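Local coordinates for protein signal transduction histidine kinase, LytS (Clostridium beijerinckii, PDB 5XSJ) that probably serves, in its full-length form, as a membrane-bound sensor histidine kinase that phosphorylates a protein histidine from ATP, this four-helix piece being its N-terminal part, at residues I21-E24 with I25-V29; S50-N53 with E54-L57. All coordinates share one frame; numbering follows the deposited sequence.

Contact 1 of 2, residues I21-E24 with I25-V29; sequences ITNE and IKQHV
His28 lays one face of its imidazole ring over the carbonyl oxygen of Glu24, one helical turn back. The nearest ring atom is CD2 of His28, 2.9 Å from O of Glu24. The same oxygen accepts the backbone N-H of His28, so it meets both the amide and the ring of one residue. The ring is placed there by a first torsion of -68°, which sets CG beside the backbone N. The carboxylate of Glu24 does not meet the ring: OE1 of Glu24 stays 5.0 Å from NE2 of His28. Lys61 of helix 45-67 joins the two, with a salt bridge to Glu24 and a hydrogen bond to NE2 of His28. The other ring nitrogen, ND1, has Glu54 as its hydrogen-bond partner. With both nitrogens engaged, the rotation of the ring is fixed.

On another side of the helix, the side chains of Asn23 and Gln27 cross at a slant, their amide planes 46° apart. ND2 of Asn23 lies 3.9 Å from CD of Gln27, a packing contact. The polar partner of this ND2 is Glu134 of the second subunit. Ile21 and Ile25 meet through methyl groups, CG2 of Ile21 lying 4.0 Å from CD1 of Ile25. Four i to i+4 backbone bonds underlie these pairs, such as Ile25 N to Ile21 O at 2.9 Å.

Helix 15-42 thus shows different neighbours on different sides. Ile21, Ile25 and His28 pack on helix 45-67. Thr22 touches both that helix and helix 104-133, where Lys26 rests on Ala125. Asn23, Lys26 and Gln27 meet the second subunit.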
ATOM      1  N   ILE B  21     -23.676  12.084 -13.759  1.00 38.42           N
ATOM      2  CA  ILE B  21     -23.574  12.729 -12.454  1.00 37.75           C
ATOM      3  C   ILE B  21     -22.510  12.038 -11.604  1.00 37.03           C
ATOM      4  O   ILE B  21     -21.706  12.700 -10.935  1.00 37.01           O
ATOM      5  CB  ILE B  21     -24.933  12.728 -11.703  1.00 39.23           C
ATOM      6  CG1 ILE B  21     -25.963  13.563 -12.484  1.00 44.52           C
ATOM      7  CG2 ILE B  21     -24.761  13.292 -10.283  1.00 34.66           C
ATOM      8  CD1 ILE B  21     -27.372  13.577 -11.893  1.00 43.09           C
ATOM      9  N   THR B  22     -22.499  10.710 -11.660  1.00 36.55           N
ATOM     10  CA  THR B  22     -21.534   9.899 -10.930  1.00 36.14           C
ATOM     11  C   THR B  22     -20.122  10.219 -11.408  1.00 34.84           C
ATOM     12  O   THR B  22     -19.202  10.351 -10.605  1.00 33.76           O
ATOM     13  CB  THR B  22     -21.840   8.397 -11.103  1.00 39.29           C
ATOM     14  OG1 THR B  22     -23.080   8.101 -10.451  1.00 40.64           O
ATOM     15  CG2 THR B  22     -20.752   7.538 -10.494  1.00 37.93           C
ATOM     16  N   ASN B  23     -19.955  10.382 -12.713  1.00 34.44           N
ATOM     17  CA  ASN B  23     -18.661  10.785 -13.229  1.00 34.28           C
ATOM     18  C   ASN B  23     -18.296  12.214 -12.793  1.00 34.71           C
ATOM     19  O   ASN B  23     -17.131  12.518 -12.553  1.00 33.53           O
ATOM     20  CB  ASN B  23     -18.635  10.668 -14.749  1.00 36.27           C
ATOM     21  CG  ASN B  23     -17.296  11.065 -15.335  1.00 39.95           C
ATOM     22  OD1 ASN B  23     -16.286  10.417 -15.088  1.00 41.87           O
ATOM     23  ND2 ASN B  23     -17.286  12.134 -16.115  1.00 42.43           N
ATOM     24  N   GLU B  24     -19.285  13.094 -12.678  1.00 33.08           N
ATOM     25  CA  GLU B  24     -19.001  14.457 -12.253  1.00 32.57           C
ATOM     26  C   GLU B  24     -18.512  14.473 -10.817  1.00 29.93           C
ATOM     27  O   GLU B  24     -17.582  15.197 -10.478  1.00 30.53           O
ATOM     28  CB  GLU B  24     -20.242  15.349 -12.404  1.00 35.40           C
ATOM     29  CG  GLU B  24     -20.473  15.804 -13.841  1.00 37.14           C
ATOM     30  CD  GLU B  24     -21.863  16.394 -14.069  1.00 40.10           C
ATOM     31  OE1 GLU B  24     -22.523  16.831 -13.094  1.00 37.40           O
ATOM     32  OE2 GLU B  24     -22.288  16.424 -15.241  1.00 45.01           O
ATOM     33  N   ILE B  25     -19.159  13.677  -9.972  1.00 30.60           N
ATOM     34  CA  ILE B  25     -18.768  13.530  -8.570  1.00 30.24           C
ATOM     35  C   ILE B  25     -17.317  13.052  -8.433  1.00 28.85           C
ATOM     36  O   ILE B  25     -16.539  13.588  -7.651  1.00 28.25           O
ATOM     37  CB  ILE B  25     -19.709  12.531  -7.853  1.00 30.98           C
ATOM     38  CG1 ILE B  25     -21.111  13.119  -7.754  1.00 30.32           C
ATOM     39  CG2 ILE B  25     -19.160  12.151  -6.474  1.00 28.90           C
ATOM     40  CD1 ILE B  25     -22.180  12.105  -7.410  1.00 31.01           C
ATOM     41  N   LYS B  26     -16.958  12.052  -9.222  1.00 30.85           N
ATOM     42  CA  LYS B  26     -15.610  11.490  -9.191  1.00 31.45           C
ATOM     43  C   LYS B  26     -14.575  12.543  -9.581  1.00 29.99           C
ATOM     44  O   LYS B  26     -13.551  12.689  -8.919  1.00 29.83           O
ATOM     45  CB  LYS B  26     -15.537  10.273 -10.118  1.00 32.38           C
ATOM     46  CG  LYS B  26     -14.247   9.471 -10.024  1.00 34.73           C
ATOM     47  CD  LYS B  26     -14.317   8.249 -10.930  1.00 37.50           C
ATOM     48  CE  LYS B  26     -13.063   7.400 -10.754  1.00 39.78           C
ATOM     49  NZ  LYS B  26     -11.862   8.296 -10.654  1.00 41.32           N
ATOM     50  N   GLN B  27     -14.859  13.299 -10.637  1.00 30.92           N
ATOM     51  CA  GLN B  27     -13.996  14.412 -11.035  1.00 30.69           C
ATOM     52  C   GLN B  27     -13.901  15.487  -9.942  1.00 29.44           C
ATOM     53  O   GLN B  27     -12.818  16.031  -9.687  1.00 29.29           O
ATOM     54  CB  GLN B  27     -14.507  15.067 -12.312  1.00 33.79           C
ATOM     55  CG  GLN B  27     -14.650  14.174 -13.530  1.00 36.96           C
ATOM     56  CD  GLN B  27     -15.069  14.988 -14.771  1.00 46.61           C
ATOM     57  OE1 GLN B  27     -15.955  15.865 -14.709  1.00 42.19           O
ATOM     58  NE2 GLN B  27     -14.414  14.709 -15.896  1.00 47.37           N
ATOM     59  N   HIS B  28     -15.024  15.812  -9.307  1.00 28.27           N
ATOM     60  CA  HIS B  28     -14.999  16.818  -8.227  1.00 28.71           C
ATOM     61  C   HIS B  28     -14.101  16.370  -7.083  1.00 27.61           C
ATOM     62  O   HIS B  28     -13.302  17.145  -6.552  1.00 27.07           O
ATOM     63  CB  HIS B  28     -16.404  17.085  -7.678  1.00 29.17           C
ATOM     64  CG  HIS B  28     -17.324  17.761  -8.642  1.00 31.53           C
ATOM     65  ND1 HIS B  28     -16.950  18.889  -9.353  1.00 31.15           N
ATOM     66  CD2 HIS B  28     -18.598  17.495  -9.003  1.00 30.99           C
ATOM     67  CE1 HIS B  28     -17.954  19.264 -10.126  1.00 32.38           C
ATOM     68  NE2 HIS B  28     -18.961  18.432  -9.942  1.00 32.31           N
ATOM     69  N   VAL B  29     -14.263  15.114  -6.675  1.00 28.14           N
ATOM     70  CA  VAL B  29     -13.458  14.576  -5.588  1.00 29.14           C
ATOM     71  C   VAL B  29     -11.984  14.597  -5.982  1.00 28.31           C
ATOM     72  O   VAL B  29     -11.152  15.089  -5.228  1.00 28.30           O
ATOM     73  CB  VAL B  29     -13.870  13.131  -5.211  1.00 30.12           C
ATOM     74  CG1 VAL B  29     -12.982  12.627  -4.121  1.00 29.36           C
ATOM     75  CG2 VAL B  29     -15.342  13.078  -4.761  1.00 28.82           C
TER

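Contact 2 of 2, residues S50-N53 with E54-L57; sequences SYNN and EVIL
The backbone of Ser50-Leu57 is regular alpha helix, with four i to i+4 bonds running from Glu54 N to Ser50 O at 3.0 Å through Leu57 N to Asn53 O at 3.1 Å. Asn52 and Ile56 meet one turn apart. The amide oxygen OD1 of Asn52 is 3.6 Å from the terminal methyl CD1 of Ile56. That methyl also lies 3.5 Å from the backbone O of Asn52, so it contacts both oxygens of the residue. The asparagine amide leans forward along the helix because its CG stands anti to the backbone N, with chi1 at -177°.

Val55 turns its CG2 branch back over the preceding turn. This methyl sits 3.2 Å from O of Asn52 and 3.4 Å from O of Tyr51. Its first torsion, -85°, puts CG2 between the backbone N and the carbonyl carbon. The Tyr51 ring makes a looser approach to the same methyl, obliquely, with CE1 of Tyr51 4.5 Å from CG2 of Val55. The hydroxyl at the far end of the tyrosine is hydrogen-bonded to Ser91, and its side chain packs on Tyr87, Lys92 and Ile95 of helix 73-99.

CG of Glu54 lies 3.2 Å from O of Ser50. Beyond it the chain bends and carries the carboxylate across to His28 of helix 15-42. The backbone O of Tyr51 has a second donor, the hydroxyl of Ser32.

Residues of one short run thus touch different neighbours: Tyr51 helix 73-99, Glu54 helix 15-42, and Val55 both. This is the pattern of an alpha-helical bundle, in which one helix presents separate faces to the helices beside it.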
ATOM      1  N   SER B  50     -10.440  26.394  -4.735  1.00 31.97           N
ATOM      2  CA  SER B  50     -10.855  25.322  -5.630  1.00 31.93           C
ATOM      3  C   SER B  50     -11.078  24.011  -4.878  1.00 29.55           C
ATOM      4  O   SER B  50     -11.987  23.251  -5.206  1.00 28.68           O
ATOM      5  CB  SER B  50      -9.824  25.102  -6.735  1.00 35.64           C
ATOM      6  OG  SER B  50      -9.773  26.217  -7.601  1.00 36.66           O
ATOM      7  N   TYR B  51     -10.242  23.734  -3.884  1.00 29.52           N
ATOM      8  CA  TYR B  51     -10.441  22.543  -3.043  1.00 27.85           C
ATOM      9  C   TYR B  51     -11.847  22.553  -2.471  1.00 28.07           C
ATOM     10  O   TYR B  51     -12.565  21.559  -2.492  1.00 27.48           O
ATOM     11  CB  TYR B  51      -9.410  22.508  -1.910  1.00 26.30           C
ATOM     12  CG  TYR B  51      -9.976  22.004  -0.599  1.00 27.00           C
ATOM     13  CD1 TYR B  51     -10.119  20.646  -0.375  1.00 27.89           C
ATOM     14  CD2 TYR B  51     -10.363  22.877   0.420  1.00 26.89           C
ATOM     15  CE1 TYR B  51     -10.651  20.163   0.793  1.00 28.28           C
ATOM     16  CE2 TYR B  51     -10.906  22.387   1.639  1.00 26.96           C
ATOM     17  CZ  TYR B  51     -11.033  21.013   1.795  1.00 29.42           C
ATOM     18  OH  TYR B  51     -11.538  20.408   2.920  1.00 29.48           O
ATOM     19  N   ASN B  52     -12.228  23.717  -1.968  1.00 28.72           N
ATOM     20  CA  ASN B  52     -13.477  23.874  -1.254  1.00 28.72           C
ATOM     21  C   ASN B  52     -14.677  23.822  -2.190  1.00 27.85           C
ATOM     22  O   ASN B  52     -15.650  23.114  -1.920  1.00 28.69           O
ATOM     23  CB  ASN B  52     -13.457  25.178  -0.460  1.00 28.72           C
ATOM     24  CG  ASN B  52     -14.708  25.370   0.360  1.00 34.25           C
ATOM     25  OD1 ASN B  52     -15.386  26.404   0.261  1.00 33.76           O
ATOM     26  ND2 ASN B  52     -15.044  24.354   1.158  1.00 32.44           N
ATOM     27  N   ASN B  53     -14.594  24.546  -3.305  1.00 28.31           N
ATOM     28  CA  ASN B  53     -15.646  24.526  -4.322  1.00 27.99           C
ATOM     29  C   ASN B  53     -15.920  23.127  -4.856  1.00 27.03           C
ATOM     30  O   ASN B  53     -17.075  22.717  -5.010  1.00 26.52           O
ATOM     31  CB  ASN B  53     -15.279  25.450  -5.490  1.00 26.35           C
ATOM     32  CG  ASN B  53     -15.357  26.942  -5.122  1.00 30.91           C
ATOM     33  OD1 ASN B  53     -15.719  27.308  -4.004  1.00 27.42           O
ATOM     34  ND2 ASN B  53     -14.991  27.797  -6.064  1.00 28.17           N
ATOM     35  N   GLU B  54     -14.861  22.388  -5.161  1.00 26.21           N
ATOM     36  CA  GLU B  54     -15.048  21.052  -5.699  1.00 27.57           C
ATOM     37  C   GLU B  54     -15.691  20.098  -4.683  1.00 24.26           C
ATOM     38  O   GLU B  54     -16.544  19.307  -5.079  1.00 25.97           O
ATOM     39  CB  GLU B  54     -13.719  20.498  -6.213  1.00 26.84           C
ATOM     40  CG  GLU B  54     -13.170  21.278  -7.410  1.00 27.07           C
ATOM     41  CD  GLU B  54     -13.963  21.033  -8.690  1.00 30.58           C
ATOM     42  OE1 GLU B  54     -14.483  19.917  -8.899  1.00 32.18           O
ATOM     43  OE2 GLU B  54     -14.075  21.960  -9.505  1.00 33.12           O
ATOM     44  N   VAL B  55     -15.354  20.161  -3.388  1.00 26.80           N
ATOM     45  CA  VAL B  55     -16.085  19.260  -2.471  1.00 27.12           C
ATOM     46  C   VAL B  55     -17.518  19.672  -2.242  1.00 26.73           C
ATOM     47  O   VAL B  55     -18.353  18.823  -1.965  1.00 26.04           O
ATOM     48  CB  VAL B  55     -15.479  19.085  -1.046  1.00 28.07           C
ATOM     49  CG1 VAL B  55     -14.445  18.055  -1.059  1.00 31.33           C
ATOM     50  CG2 VAL B  55     -14.967  20.351  -0.431  1.00 25.48           C
ATOM     51  N   ILE B  56     -17.805  20.966  -2.333  1.00 26.48           N
ATOM     52  CA  ILE B  56     -19.188  21.425  -2.219  1.00 24.65           C
ATOM     53  C   ILE B  56     -20.001  20.780  -3.308  1.00 24.55           C
ATOM     54  O   ILE B  56     -21.102  20.283  -3.072  1.00 26.86           O
ATOM     55  CB  ILE B  56     -19.301  22.973  -2.318  1.00 28.14           C
ATOM     56  CG1 ILE B  56     -18.857  23.618  -1.007  1.00 25.69           C
ATOM     57  CG2 ILE B  56     -20.725  23.390  -2.619  1.00 25.35           C
ATOM     58  CD1 ILE B  56     -18.471  25.089  -1.152  1.00 27.96           C
ATOM     59  N   LEU B  57     -19.436  20.747  -4.509  1.00 25.36           N
ATOM     60  CA  LEU B  57     -20.149  20.221  -5.656  1.00 25.13           C
ATOM     61  C   LEU B  57     -20.303  18.700  -5.565  1.00 27.69           C
ATOM     62  O   LEU B  57     -21.352  18.153  -5.918  1.00 27.63           O
ATOM     63  CB  LEU B  57     -19.433  20.617  -6.953  1.00 25.43           C
ATOM     64  CG  LEU B  57     -19.418  22.111  -7.312  1.00 29.12           C
ATOM     65  CD1 LEU B  57     -18.388  22.399  -8.399  1.00 26.04           C
ATOM     66  CD2 LEU B  57     -20.806  22.583  -7.748  1.00 26.58           C
TER

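Contact 1 and contact 2 are both single-turn contacts, on helices that follow each other in the chain. Their centres are about 11 Å apart, and they touch directly. ND1 of His28 and OE1 of Glu54 lie 2.7 Å apart, and CD1 of Leu57 packs against CE1 of His28. Both contacts are partly buried, but contact 1 has more buried residues and contact 2 more exposed ones. Contact 1 faces the second subunit as well as its own bundle, and Asn23, Glu24 and His28 find charged partners outside it. No other chain of the assembly touches contact 2, which packs Tyr51 and Val55 on helix 73-99 and also lies against helix 15-42.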